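PDB 5U31: CRISPR-associated endonuclease Cas12b from Alicyclobacillus acidoterrestris, which is guided by CRISPR RNA to target DNA beside a protospacer adjacent motif, which its metal-dependent RuvC nuclease cleaves. Local coordinates for residues H27-T38 with L383-T393. The protein carries 3 engineered substitutions. Numbering follows the deposited sequence.
Sequences HKEVNAGVRYYT and LPDATAHPIWT. With SO4 (sulfate ion), chain F; nucleotides of chain B.
Asn31 and Ile391 meet through both ends of one amide, an example of how a side-chain amide can stand in for a backbone peptide group, accepting from the N and donating to the O of one loop residue. Asn31 OD1 accepts from Ile391 N at 2.9 Å, on a lone pair in the carbonyl plane, while Asn31 ND2 gives a more bent bond to Ile391 O (137° at the hydrogen). The second hydrogen of ND2 turns back to His27 O, one turn earlier in the helix, so three bonds fix the rotation of the amide. ND2 also lies over the centre of the His27 ring, 3.1 Å above its plane. That ring, with CG anti to the backbone N (chi1 172°), sends NE2 in its own plane to a lone pair of Ala386 O at 2.9 Å. Further along the helix, the extended Arg35 crosses Leu383 at about a right angle; CB of Leu383 covers one guanidinium face, and NH1 bonds to Pro384 O from above the carbonyl plane. Between these polar grips, Ile391 CD1 reaches Val30 CG1 at 3.6 Å and also touches Val34 CG2, while Pro384 CG packs on Val34 CG1. Residues 383-393 span the assigned boundary between REC1 and WED-II, and here they lie along helix 17-45 of REC1; Thr393 then pairs its backbone with Ile482 of strand 473-483. At the bend, Asp385 OD2 accepts from Thr387 N in an Asx turn and also from Thr387 OG1. Beyond it, the six-membered ring of Trp392 lies obliquely beside His27, their planes at 33°, while NE1 donates in the indole plane to O3' of guide-RNA nucleotide G95 of chain B at 3.0 Å; His389 ND1 is hydrogen-bonded to a phosphate of the RNA.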
loop_
_atom_site.group_PDB
_atom_site.type_symbol
_atom_site.label_atom_id
_atom_site.label_comp_id
_atom_site.label_asym_id
_atom_site.label_seq_id
_atom_site.Cartn_x
_atom_site.Cartn_y
_atom_site.Cartn_z
ATOM N N HIS A 27 -30.763 -10.317 6.609
ATOM C CA HIS A 27 -29.362 -10.102 6.944
ATOM C C HIS A 27 -29.007 -10.732 8.288
ATOM O O HIS A 27 -27.964 -11.383 8.415
ATOM C CB HIS A 27 -29.055 -8.607 6.944
ATOM C CG HIS A 27 -27.689 -8.272 7.455
ATOM N ND1 HIS A 27 -26.562 -8.349 6.668
ATOM C CD2 HIS A 27 -27.269 -7.868 8.678
ATOM C CE1 HIS A 27 -25.506 -8.001 7.382
ATOM N NE2 HIS A 27 -25.908 -7.706 8.605
ATOM N N LYS A 28 -29.859 -10.549 9.302
ATOM C CA LYS A 28 -29.598 -11.166 10.601
ATOM C C LYS A 28 -29.667 -12.684 10.530
ATOM O O LYS A 28 -28.953 -13.369 11.271
ATOM C CB LYS A 28 -30.592 -10.665 11.648
ATOM C CG LYS A 28 -30.624 -9.166 11.840
ATOM C CD LYS A 28 -31.376 -8.805 13.116
ATOM C CE LYS A 28 -32.708 -9.537 13.226
ATOM N NZ LYS A 28 -33.309 -9.390 14.586
ATOM N N GLU A 29 -30.525 -13.222 9.659
ATOM C CA GLU A 29 -30.667 -14.667 9.539
ATOM C C GLU A 29 -29.425 -15.294 8.924
ATOM O O GLU A 29 -28.908 -16.297 9.430
ATOM C CB GLU A 29 -31.903 -15.003 8.703
ATOM C CG GLU A 29 -33.233 -14.713 9.376
ATOM C CD GLU A 29 -33.465 -15.587 10.582
ATOM O OE1 GLU A 29 -33.070 -16.761 10.530
ATOM O OE2 GLU A 29 -34.029 -15.104 11.584
ATOM N N VAL A 30 -28.941 -14.725 7.821
ATOM C CA VAL A 30 -27.783 -15.301 7.148
ATOM C C VAL A 30 -26.546 -15.192 8.029
ATOM O O VAL A 30 -25.691 -16.085 8.037
ATOM C CB VAL A 30 -27.574 -14.632 5.778
ATOM C CG1 VAL A 30 -26.303 -15.142 5.134
ATOM C CG2 VAL A 30 -28.758 -14.924 4.875
ATOM N N ASN A 31 -26.437 -14.114 8.803
ATOM C CA ASN A 31 -25.331 -14.017 9.747
ATOM C C ASN A 31 -25.467 -15.048 10.859
ATOM O O ASN A 31 -24.481 -15.686 11.243
ATOM C CB ASN A 31 -25.248 -12.609 10.326
ATOM C CG ASN A 31 -24.607 -11.635 9.371
ATOM O OD1 ASN A 31 -23.384 -11.553 9.285
ATOM N ND2 ASN A 31 -25.431 -10.891 8.640
ATOM N N ALA A 32 -26.679 -15.230 11.389
ATOM C CA ALA A 32 -26.872 -16.245 12.418
ATOM C C ALA A 32 -26.585 -17.631 11.868
ATOM O O ALA A 32 -25.950 -18.455 12.537
ATOM C CB ALA A 32 -28.291 -16.174 12.971
ATOM N N GLY A 33 -27.030 -17.898 10.639
ATOM C CA GLY A 33 -26.787 -19.199 10.042
ATOM C C GLY A 33 -25.311 -19.477 9.849
ATOM O O GLY A 33 -24.821 -20.560 10.173
ATOM N N VAL A 34 -24.579 -18.492 9.323
ATOM C CA VAL A 34 -23.142 -18.665 9.129
ATOM C C VAL A 34 -22.444 -18.857 10.469
ATOM O O VAL A 34 -21.558 -19.708 10.607
ATOM C CB VAL A 34 -22.557 -17.472 8.350
ATOM C CG1 VAL A 34 -21.040 -17.538 8.360
ATOM C CG2 VAL A 34 -23.063 -17.473 6.928
ATOM N N ARG A 35 -22.841 -18.082 11.481
ATOM C CA ARG A 35 -22.249 -18.248 12.803
ATOM C C ARG A 35 -22.523 -19.642 13.358
ATOM O O ARG A 35 -21.643 -20.254 13.973
ATOM C CB ARG A 35 -22.776 -17.173 13.753
ATOM C CG ARG A 35 -22.080 -17.131 15.098
ATOM C CD ARG A 35 -22.653 -16.022 15.964
ATOM N NE ARG A 35 -21.935 -15.862 17.227
ATOM C CZ ARG A 35 -21.029 -14.917 17.456
ATOM N NH1 ARG A 35 -20.723 -14.041 16.507
ATOM N NH2 ARG A 35 -20.425 -14.844 18.637
ATOM N N TYR A 36 -23.733 -20.162 13.136
ATOM C CA TYR A 36 -24.080 -21.488 13.639
ATOM C C TYR A 36 -23.166 -22.555 13.048
ATOM O O TYR A 36 -22.619 -23.392 13.775
ATOM C CB TYR A 36 -25.553 -21.802 13.342
ATOM C CG TYR A 36 -25.898 -23.262 13.495
ATOM C CD1 TYR A 36 -26.101 -24.068 12.381
ATOM C CD2 TYR A 36 -25.991 -23.847 14.751
ATOM C CE1 TYR A 36 -26.401 -25.411 12.518
ATOM C CE2 TYR A 36 -26.288 -25.188 14.897
ATOM C CZ TYR A 36 -26.491 -25.962 13.778
ATOM O OH TYR A 36 -26.785 -27.294 13.917
ATOM N N TYR A 37 -22.980 -22.537 11.725
ATOM C CA TYR A 37 -22.159 -23.558 11.085
ATOM C C TYR A 37 -20.680 -23.337 11.372
ATOM O O TYR A 37 -19.925 -24.301 11.551
ATOM C CB TYR A 37 -22.412 -23.574 9.579
ATOM C CG TYR A 37 -23.788 -24.053 9.195
ATOM C CD1 TYR A 37 -24.173 -25.372 9.406
ATOM C CD2 TYR A 37 -24.698 -23.194 8.601
ATOM C CE1 TYR A 37 -25.441 -25.816 9.043
ATOM C CE2 TYR A 37 -25.963 -23.627 8.235
ATOM C CZ TYR A 37 -26.329 -24.934 8.460
ATOM O OH TYR A 37 -27.588 -25.348 8.096
ATOM N N THR A 38 -20.246 -22.078 11.408
ATOM C CA THR A 38 -18.857 -21.793 11.743
ATOM C C THR A 38 -18.521 -22.279 13.148
ATOM O O THR A 38 -17.500 -22.944 13.357
ATOM C CB THR A 38 -18.583 -20.298 11.595
ATOM O OG1 THR A 38 -18.809 -19.913 10.235
ATOM C CG2 THR A 38 -17.157 -19.991 11.956
ATOM N N LEU A 383 -15.941 -15.174 15.166
ATOM C CA LEU A 383 -17.200 -15.565 14.553
ATOM C C LEU A 383 -17.832 -14.374 13.832
ATOM O O LEU A 383 -17.635 -13.222 14.230
ATOM C CB LEU A 383 -18.176 -16.087 15.610
ATOM C CG LEU A 383 -17.973 -17.412 16.350
ATOM C CD1 LEU A 383 -17.609 -18.511 15.375
ATOM C CD2 LEU A 383 -16.922 -17.292 17.443
ATOM N N PRO A 384 -18.610 -14.622 12.779
ATOM C CA PRO A 384 -19.394 -13.538 12.181
ATOM C C PRO A 384 -20.453 -13.031 13.142
ATOM O O PRO A 384 -20.925 -13.749 14.028
ATOM C CB PRO A 384 -20.041 -14.198 10.959
ATOM C CG PRO A 384 -20.133 -15.625 11.329
ATOM C CD PRO A 384 -18.876 -15.908 12.115
ATOM N N ASP A 385 -20.827 -11.769 12.952
ATOM C CA ASP A 385 -21.875 -11.134 13.735
ATOM C C ASP A 385 -22.674 -10.212 12.829
ATOM O O ASP A 385 -22.112 -9.574 11.939
ATOM C CB ASP A 385 -21.301 -10.341 14.910
ATOM C CG ASP A 385 -22.363 -9.565 15.652
ATOM O OD1 ASP A 385 -23.118 -10.188 16.427
ATOM O OD2 ASP A 385 -22.454 -8.337 15.448
ATOM N N ALA A 386 -23.984 -10.134 13.069
ATOM C CA ALA A 386 -24.845 -9.357 12.187
ATOM C C ALA A 386 -24.486 -7.876 12.188
ATOM O O ALA A 386 -24.754 -7.179 11.202
ATOM C CB ALA A 386 -26.309 -9.546 12.585
ATOM N N THR A 387 -23.883 -7.373 13.267
ATOM C CA THR A 387 -23.581 -5.949 13.377
ATOM C C THR A 387 -22.107 -5.632 13.587
ATOM O O THR A 387 -21.672 -4.543 13.203
ATOM C CB THR A 387 -24.375 -5.308 14.528
ATOM O OG1 THR A 387 -23.853 -5.759 15.782
ATOM C CG2 THR A 387 -25.842 -5.678 14.436
ATOM N N ALA A 388 -21.332 -6.534 14.189
ATOM C CA ALA A 388 -19.929 -6.260 14.477
ATOM C C ALA A 388 -19.010 -6.746 13.363
ATOM O O ALA A 388 -18.127 -6.011 12.911
ATOM C CB ALA A 388 -19.528 -6.906 15.805
ATOM N N HIS A 389 -19.199 -7.983 12.917
ATOM C CA HIS A 389 -18.411 -8.569 11.836
ATOM C C HIS A 389 -19.380 -9.166 10.829
ATOM O O HIS A 389 -19.553 -10.390 10.758
ATOM C CB HIS A 389 -17.437 -9.614 12.374
ATOM C CG HIS A 389 -16.553 -9.101 13.465
ATOM N ND1 HIS A 389 -15.516 -8.223 13.231
ATOM C CD2 HIS A 389 -16.556 -9.334 14.799
ATOM C CE1 HIS A 389 -14.915 -7.943 14.375
ATOM N NE2 HIS A 389 -15.526 -8.605 15.341
ATOM N N PRO A 390 -20.040 -8.331 10.036
ATOM C CA PRO A 390 -21.116 -8.830 9.175
ATOM C C PRO A 390 -20.598 -9.522 7.929
ATOM O O PRO A 390 -19.605 -9.111 7.325
ATOM C CB PRO A 390 -21.889 -7.556 8.812
ATOM C CG PRO A 390 -20.863 -6.490 8.849
ATOM C CD PRO A 390 -19.902 -6.866 9.950
ATOM N N ILE A 391 -21.279 -10.595 7.557
ATOM C CA ILE A 391 -21.244 -11.081 6.206
ATOM C C ILE A 391 -22.571 -10.706 5.554
ATOM O O ILE A 391 -23.501 -10.248 6.210
ATOM C CB ILE A 391 -20.949 -12.606 6.143
ATOM C CG1 ILE A 391 -21.898 -13.393 7.050
ATOM C CG2 ILE A 391 -19.496 -12.865 6.500
ATOM C CD1 ILE A 391 -23.172 -13.835 6.369
ATOM N N TRP A 392 -22.653 -10.858 4.238
ATOM C CA TRP A 392 -23.800 -10.377 3.480
ATOM C C TRP A 392 -24.470 -11.538 2.761
ATOM O O TRP A 392 -23.792 -12.443 2.272
ATOM C CB TRP A 392 -23.369 -9.294 2.488
ATOM C CG TRP A 392 -22.361 -8.349 3.071
ATOM C CD1 TRP A 392 -21.024 -8.319 2.817
ATOM C CD2 TRP A 392 -22.611 -7.317 4.032
ATOM N NE1 TRP A 392 -20.426 -7.326 3.553
ATOM C CE2 TRP A 392 -21.380 -6.696 4.306
ATOM C CE3 TRP A 392 -23.759 -6.854 4.682
ATOM C CZ2 TRP A 392 -21.263 -5.635 5.201
ATOM C CZ3 TRP A 392 -23.641 -5.800 5.569
ATOM C CH2 TRP A 392 -22.404 -5.203 5.820
ATOM N N THR A 393 -25.799 -11.507 2.695
ATOM C CA THR A 393 -26.519 -12.537 1.959
ATOM C C THR A 393 -26.198 -12.423 0.473
ATOM O O THR A 393 -26.249 -11.332 -0.102
ATOM C CB THR A 393 -28.031 -12.425 2.188
ATOM O OG1 THR A 393 -28.637 -11.726 1.097
ATOM C CG2 THR A 393 -28.331 -11.678 3.463
HETATM S S SO4 F . -26.949 -28.302 17.903
HETATM O O1 SO4 F . -25.803 -27.502 18.327
HETATM O O2 SO4 F . -27.108 -29.415 18.835
HETATM O O3 SO4 F . -28.147 -27.466 17.903
HETATM O O4 SO4 F . -26.736 -28.837 16.561
ATOM P P G B 95 -16.195 -3.313 -0.323
ATOM O OP1 G B 95 -17.119 -2.459 0.471
ATOM O OP2 G B 95 -14.724 -3.117 -0.245
ATOM O "O5'" G B 95 -16.503 -4.836 0.020
ATOM C "C5'" G B 95 -17.840 -5.312 0.064
ATOM C "C4'" G B 95 -17.904 -6.695 0.647
ATOM O "O4'" G B 95 -17.401 -7.654 -0.315
ATOM C "C3'" G B 95 -17.041 -6.916 1.872
ATOM O "O3'" G B 95 -17.645 -6.436 3.057
ATOM C "C2'" G B 95 -16.796 -8.422 1.853
ATOM O "O2'" G B 95 -17.904 -9.124 2.394
ATOM C "C1'" G B 95 -16.742 -8.705 0.351
ATOM N N9 G B 95 -15.373 -8.820 -0.188
ATOM C C8 G B 95 -14.650 -7.878 -0.880
ATOM N N7 G B 95 -13.473 -8.316 -1.250
ATOM C C5 G B 95 -13.422 -9.624 -0.787
ATOM C C6 G B 95 -12.405 -10.607 -0.885
ATOM O O6 G B 95 -11.298 -10.524 -1.421
ATOM N N1 G B 95 -12.781 -11.792 -0.272
ATOM C C2 G B 95 -13.982 -12.008 0.355
ATOM N N2 G B 95 -14.167 -13.222 0.889
ATOM N N3 G B 95 -14.939 -11.107 0.456
ATOM C C4 G B 95 -14.590 -9.947 -0.135
ATOM P P A B 96 -16.715 -5.913 4.245
ATOM O OP1 A B 96 -17.532 -5.162 5.229
ATOM O OP2 A B 96 -15.550 -5.266 3.592
ATOM O "O5'" A B 96 -16.245 -7.258 4.942
ATOM C "C5'" A B 96 -17.203 -8.150 5.487
ATOM C "C4'" A B 96 -16.588 -9.480 5.833
ATOM O "O4'" A B 96 -16.158 -10.149 4.619
ATOM C "C3'" A B 96 -15.331 -9.438 6.688
ATOM O "O3'" A B 96 -15.590 -9.254 8.069
ATOM C "C2'" A B 96 -14.680 -10.769 6.362
ATOM O "O2'" A B 96 -15.348 -11.823 7.038
ATOM C "C1'" A B 96 -14.985 -10.892 4.871
ATOM N N9 A B 96 -13.895 -10.354 4.029
ATOM C C8 A B 96 -13.768 -9.092 3.504
ATOM N N7 A B 96 -12.680 -8.930 2.786
ATOM C C5 A B 96 -12.047 -10.164 2.845
ATOM C C6 A B 96 -10.849 -10.655 2.293
ATOM N N6 A B 96 -10.020 -9.939 1.538
ATOM N N1 A B 96 -10.509 -11.936 2.545
ATOM C C2 A B 96 -11.326 -12.672 3.303
ATOM N N3 A B 96 -12.474 -12.325 3.878
ATOM C C4 A B 96 -12.785 -11.046 3.606
#